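PDB 3TQH: quinone oxidoreductase from Coxiella burnetii, which binds NADPH and probably uses it to reduce quinones, as a member of the medium-chain dehydrogenase/reductase family. Local coordinates for residues 278-281 / 282-285; 269-272 / 273-276. One frame throughout, in Å; residues are numbered along the deposited sequence.

Contact 1: 278-281 / 282-285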
loop_
_atom_site.group_PDB
_atom_site.type_symbol
_atom_site.label_atom_id
_atom_site.label_comp_id
_atom_site.label_asym_id
_atom_site.label_seq_id
_atom_site.Cartn_x
_atom_site.Cartn_y
_atom_site.Cartn_z
ATOM N N LEU A 278 -2.423 11.602 7.605
ATOM C CA LEU A 278 -1.561 10.459 7.904
ATOM C C LEU A 278 -0.114 10.885 8.154
ATOM O O LEU A 278 0.530 10.388 9.077
ATOM C CB LEU A 278 -1.616 9.428 6.775
ATOM C CG LEU A 278 -2.959 8.719 6.592
ATOM C CD1 LEU A 278 -2.912 7.821 5.365
ATOM C CD2 LEU A 278 -3.330 7.924 7.834
ATOM N N GLY A 279 0.387 11.802 7.333
ATOM C CA GLY A 279 1.745 12.301 7.484
ATOM C C GLY A 279 1.963 13.074 8.775
ATOM O O GLY A 279 3.034 12.999 9.375
ATOM N N LYS A 280 0.951 13.823 9.199
ATOM C CA LYS A 280 1.019 14.563 10.459
ATOM C C LYS A 280 1.157 13.599 11.645
ATOM O O LYS A 280 2.015 13.787 12.513
ATOM C CB LYS A 280 -0.222 15.442 10.633
ATOM C CG LYS A 280 -0.032 16.579 11.623
ATOM C CD LYS A 280 -1.231 17.524 11.627
ATOM C CE LYS A 280 -0.970 18.741 12.492
ATOM N NZ LYS A 280 -2.198 19.556 12.652
ATOM N N LEU A 281 0.315 12.565 11.660
ATOM C CA LEU A 281 0.366 11.518 12.681
ATOM C C LEU A 281 1.757 10.918 12.775
ATOM O O LEU A 281 2.297 10.763 13.868
ATOM C CB LEU A 281 -0.642 10.400 12.378
ATOM C CG LEU A 281 -2.143 10.698 12.480
ATOM C CD1 LEU A 281 -2.938 9.420 12.216
ATOM C CD2 LEU A 281 -2.520 11.294 13.834
ATOM N N VAL A 282 2.342 10.587 11.626
ATOM C CA VAL A 282 3.681 9.995 11.608
ATOM C C VAL A 282 4.734 10.952 12.168
ATOM O O VAL A 282 5.609 10.532 12.921
ATOM C CB VAL A 282 4.099 9.544 10.197
ATOM C CG1 VAL A 282 5.490 8.920 10.235
ATOM C CG2 VAL A 282 3.089 8.564 9.629
ATOM N N SER A 283 4.640 12.231 11.811
ATOM C CA SER A 283 5.586 13.236 12.304
ATOM C C SER A 283 5.442 13.486 13.803
ATOM O O SER A 283 6.413 13.832 14.465
ATOM C CB SER A 283 5.438 14.555 11.542
ATOM O OG SER A 283 4.120 15.063 11.640
ATOM N N GLU A 284 4.234 13.307 14.332
ATOM C CA GLU A 284 3.961 13.507 15.760
ATOM C C GLU A 284 4.153 12.224 16.598
ATOM O O GLU A 284 3.746 12.175 17.761
ATOM C CB GLU A 284 2.536 14.063 15.946
ATOM C CG GLU A 284 2.346 15.477 15.392
ATOM C CD GLU A 284 0.896 15.968 15.431
ATOM O OE1 GLU A 284 -0.036 15.133 15.472
ATOM O OE2 GLU A 284 0.689 17.201 15.406
ATOM N N ASP A 285 4.781 11.203 16.009
ATOM C CA ASP A 285 4.959 9.886 16.645
ATOM C C ASP A 285 3.633 9.284 17.150
ATOM O O ASP A 285 3.601 8.602 18.177
ATOM C CB ASP A 285 6.009 9.954 17.777
ATOM C CG ASP A 285 7.452 10.129 17.260
ATOM O OD1 ASP A 285 7.696 10.032 16.037
ATOM O OD2 ASP A 285 8.361 10.355 18.092
#
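Ser-283 and Lys-280 meet at the C-terminal end of helix 272-283, where the hydroxyl OG of Ser-283 turns back on the backbone and gives a hydrogen bond of 2.6 Å to Lys-280 O. That short bond depends on chi1 of 58°, which sets OG between the backbone N and the carbonyl carbon of its own residue. Lys-280 O is gripped twice. The N-H of Glu-284 lies nearly along the C=O axis at 2.9 Å, while OG comes in from the flank, at a C=O...OG angle of 114°. The two preceding bonds are regular i to i+4 ones: Val-282 N bonds to Leu-278 O at 3.1 Å, and Ser-283 N to Gly-279 O at 3.0 Å. Glu-284 N also makes a weak bond to Leu-281 O, and the chain then leaves the helix through a Schellman motif. Asp-285, with positive phi, is its C' residue: its N reaches Val-282 O at 3.3 Å, and the amide of the residue after Asp-285 closes on Leu-281 O. On the outer face the extended Lys-280 chain crosses the Glu-284 side chain obliquely, bringing CE to 3.7 Å from OE2. NZ stays 4.6 Å from OE2, too far for a salt bridge, though the opposite charges may still attract weakly. The buried side carries Leu-278 and Leu-281, both resting on Leu-172 of helix 164-175, and Val-282 against Leu-126. The carbonyls of Lys-280, Leu-281 and Val-282 are thus satisfied by a serine hydroxyl and the amides of the turn.

Contact 2: 269-272 / 273-276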
loop_
_atom_site.group_PDB
_atom_site.type_symbol
_atom_site.label_atom_id
_atom_site.label_comp_id
_atom_site.label_asym_id
_atom_site.label_seq_id
_atom_site.Cartn_x
_atom_site.Cartn_y
_atom_site.Cartn_z
ATOM N N GLN A 269 -7.750 5.556 -3.633
ATOM C CA GLN A 269 -7.740 6.833 -4.334
ATOM C C GLN A 269 -6.779 7.794 -3.639
ATOM O O GLN A 269 -6.620 7.742 -2.416
ATOM C CB GLN A 269 -9.141 7.448 -4.344
ATOM C CG GLN A 269 -10.189 6.646 -5.094
ATOM C CD GLN A 269 -11.562 7.294 -5.012
ATOM O OE1 GLN A 269 -11.716 8.490 -5.276
ATOM N NE2 GLN A 269 -12.569 6.508 -4.645
ATOM N N PHE A 270 -6.149 8.676 -4.410
ATOM C CA PHE A 270 -5.322 9.718 -3.817
ATOM C C PHE A 270 -6.197 10.788 -3.169
ATOM O O PHE A 270 -7.076 11.356 -3.819
ATOM C CB PHE A 270 -4.385 10.366 -4.835
ATOM C CG PHE A 270 -3.292 11.177 -4.193
ATOM C CD1 PHE A 270 -2.152 10.553 -3.696
ATOM C CD2 PHE A 270 -3.426 12.550 -4.035
ATOM C CE1 PHE A 270 -1.151 11.280 -3.081
ATOM C CE2 PHE A 270 -2.419 13.296 -3.420
ATOM C CZ PHE A 270 -1.281 12.658 -2.939
ATOM N N ASN A 271 -5.958 11.048 -1.886
ATOM C CA ASN A 271 -6.663 12.103 -1.166
ATOM C C ASN A 271 -5.694 13.016 -0.418
ATOM O O ASN A 271 -5.057 12.610 0.554
ATOM C CB ASN A 271 -7.694 11.508 -0.202
ATOM C CG ASN A 271 -8.609 12.576 0.404
ATOM O OD1 ASN A 271 -8.174 13.405 1.209
ATOM N ND2 ASN A 271 -9.878 12.559 0.010
ATOM N N ILE A 272 -5.611 14.260 -0.878
ATOM C CA ILE A 272 -4.698 15.252 -0.314
ATOM C C ILE A 272 -4.906 15.441 1.195
ATOM O O ILE A 272 -3.943 15.448 1.961
ATOM C CB ILE A 272 -4.842 16.604 -1.051
ATOM C CG1 ILE A 272 -4.325 16.468 -2.491
ATOM C CG2 ILE A 272 -4.084 17.701 -0.321
ATOM C CD1 ILE A 272 -4.550 17.686 -3.356
ATOM N N GLU A 273 -6.166 15.568 1.611
ATOM C CA GLU A 273 -6.507 15.818 3.015
ATOM C C GLU A 273 -6.157 14.629 3.923
ATOM O O GLU A 273 -5.654 14.824 5.030
ATOM C CB GLU A 273 -7.992 16.177 3.159
ATOM C CG GLU A 273 -8.375 17.581 2.646
ATOM C CD GLU A 273 -8.392 17.719 1.113
ATOM O OE1 GLU A 273 -8.486 16.690 0.394
ATOM O OE2 GLU A 273 -8.313 18.874 0.630
ATOM N N GLU A 274 -6.412 13.412 3.449
ATOM C CA GLU A 274 -6.097 12.203 4.215
ATOM C C GLU A 274 -4.594 11.956 4.346
ATOM O O GLU A 274 -4.121 11.596 5.417
ATOM C CB GLU A 274 -6.764 10.972 3.597
ATOM C CG GLU A 274 -8.282 10.998 3.682
ATOM C CD GLU A 274 -8.940 9.786 3.041
ATOM O OE1 GLU A 274 -8.269 9.073 2.265
ATOM O OE2 GLU A 274 -10.138 9.551 3.316
ATOM N N LEU A 275 -3.849 12.146 3.262
ATOM C CA LEU A 275 -2.405 11.962 3.288
ATOM C C LEU A 275 -1.716 13.022 4.161
ATOM O O LEU A 275 -0.776 12.706 4.883
ATOM C CB LEU A 275 -1.833 11.961 1.866
ATOM C CG LEU A 275 -0.367 11.524 1.722
ATOM C CD1 LEU A 275 -0.129 10.143 2.308
ATOM C CD2 LEU A 275 0.050 11.570 0.263
ATOM N N HIS A 276 -2.181 14.269 4.081
ATOM C CA HIS A 276 -1.785 15.327 5.024
ATOM C C HIS A 276 -1.964 14.838 6.460
ATOM O O HIS A 276 -1.072 14.993 7.304
ATOM C CB HIS A 276 -2.661 16.582 4.850
ATOM C CG HIS A 276 -2.104 17.611 3.912
ATOM N ND1 HIS A 276 -0.844 18.151 4.052
ATOM C CD2 HIS A 276 -2.670 18.251 2.858
ATOM C CE1 HIS A 276 -0.643 19.054 3.106
ATOM N NE2 HIS A 276 -1.737 19.136 2.370
#
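Asn-271 holds its CG anti to the backbone N (chi1 -171°), and with chi2 of -69° this aims OD1 at the backbone amides of the first turn of helix 272-283. It is the N-cap of that helix: Glu-274 N donates to OD1 at 2.8 Å in a fairly straight bond, the donor tilted from the amide plane. OD1 also lies 3.0 Å from Glu-273 N. The Glu-274 side chain, CG beside its backbone N and extended beyond, runs back across the asparagine at about a right angle, so that carboxylate and amide stack with their planes 30° apart. Its OE1 comes over CB of Asn-271 and takes a hydrogen bond from Gln-143 NE2 of helix 135-147; the same NE2 also bonds to Gln-269 O. The cap is thereby tied to a neighbouring helix, and a carboxylate at the N-terminal end of the helix would probably be steadied by the helix dipole. Behind the polar cap the backbone takes up its regular pattern, Leu-275 N bonding to Asn-271 O at 3.0 Å and His-276 N to Ile-272 O at 3.0 Å. The apolar side is closed by Phe-270, whose ring end reaches Leu-275 and packs beside Ile-98 of strand 94-98, while Leu-275 reaches Met-96 and Ile-120. Ile-272 and His-276, one turn apart, lie side by side and both touch Ile-120 of strand 119-121; CG2 of Ile-272 is 3.5 Å from CD2 of His-276. On the Phe-270 ring, CE1 and CZ share one methyl, each standing 3.6 Å from Leu-275 CD2.

Overall arrangement
Contacts 2 and 1 occupy the two ends of helix 272-283, in that order along the chain, with centres about 13 Å apart. Contact 2 is a surface contact with only Leu-275 buried, whereas half the residues of contact 1 are buried. Their chemistry mirrors helix polarity: at 269-276 a side-chain carbonyl serves an early backbone N-H, and at 278-285 a side-chain hydroxyl and turn amides serve late carbonyls. Their surroundings differ too. The first end leans on helix 135-147 and strands 94-98 and 119-121, the last on helix 164-175 and the loop holding Leu-123, Lys-125 and Leu-126. Contact 2 adjoins NADPH-binding Lys-268 in sequence.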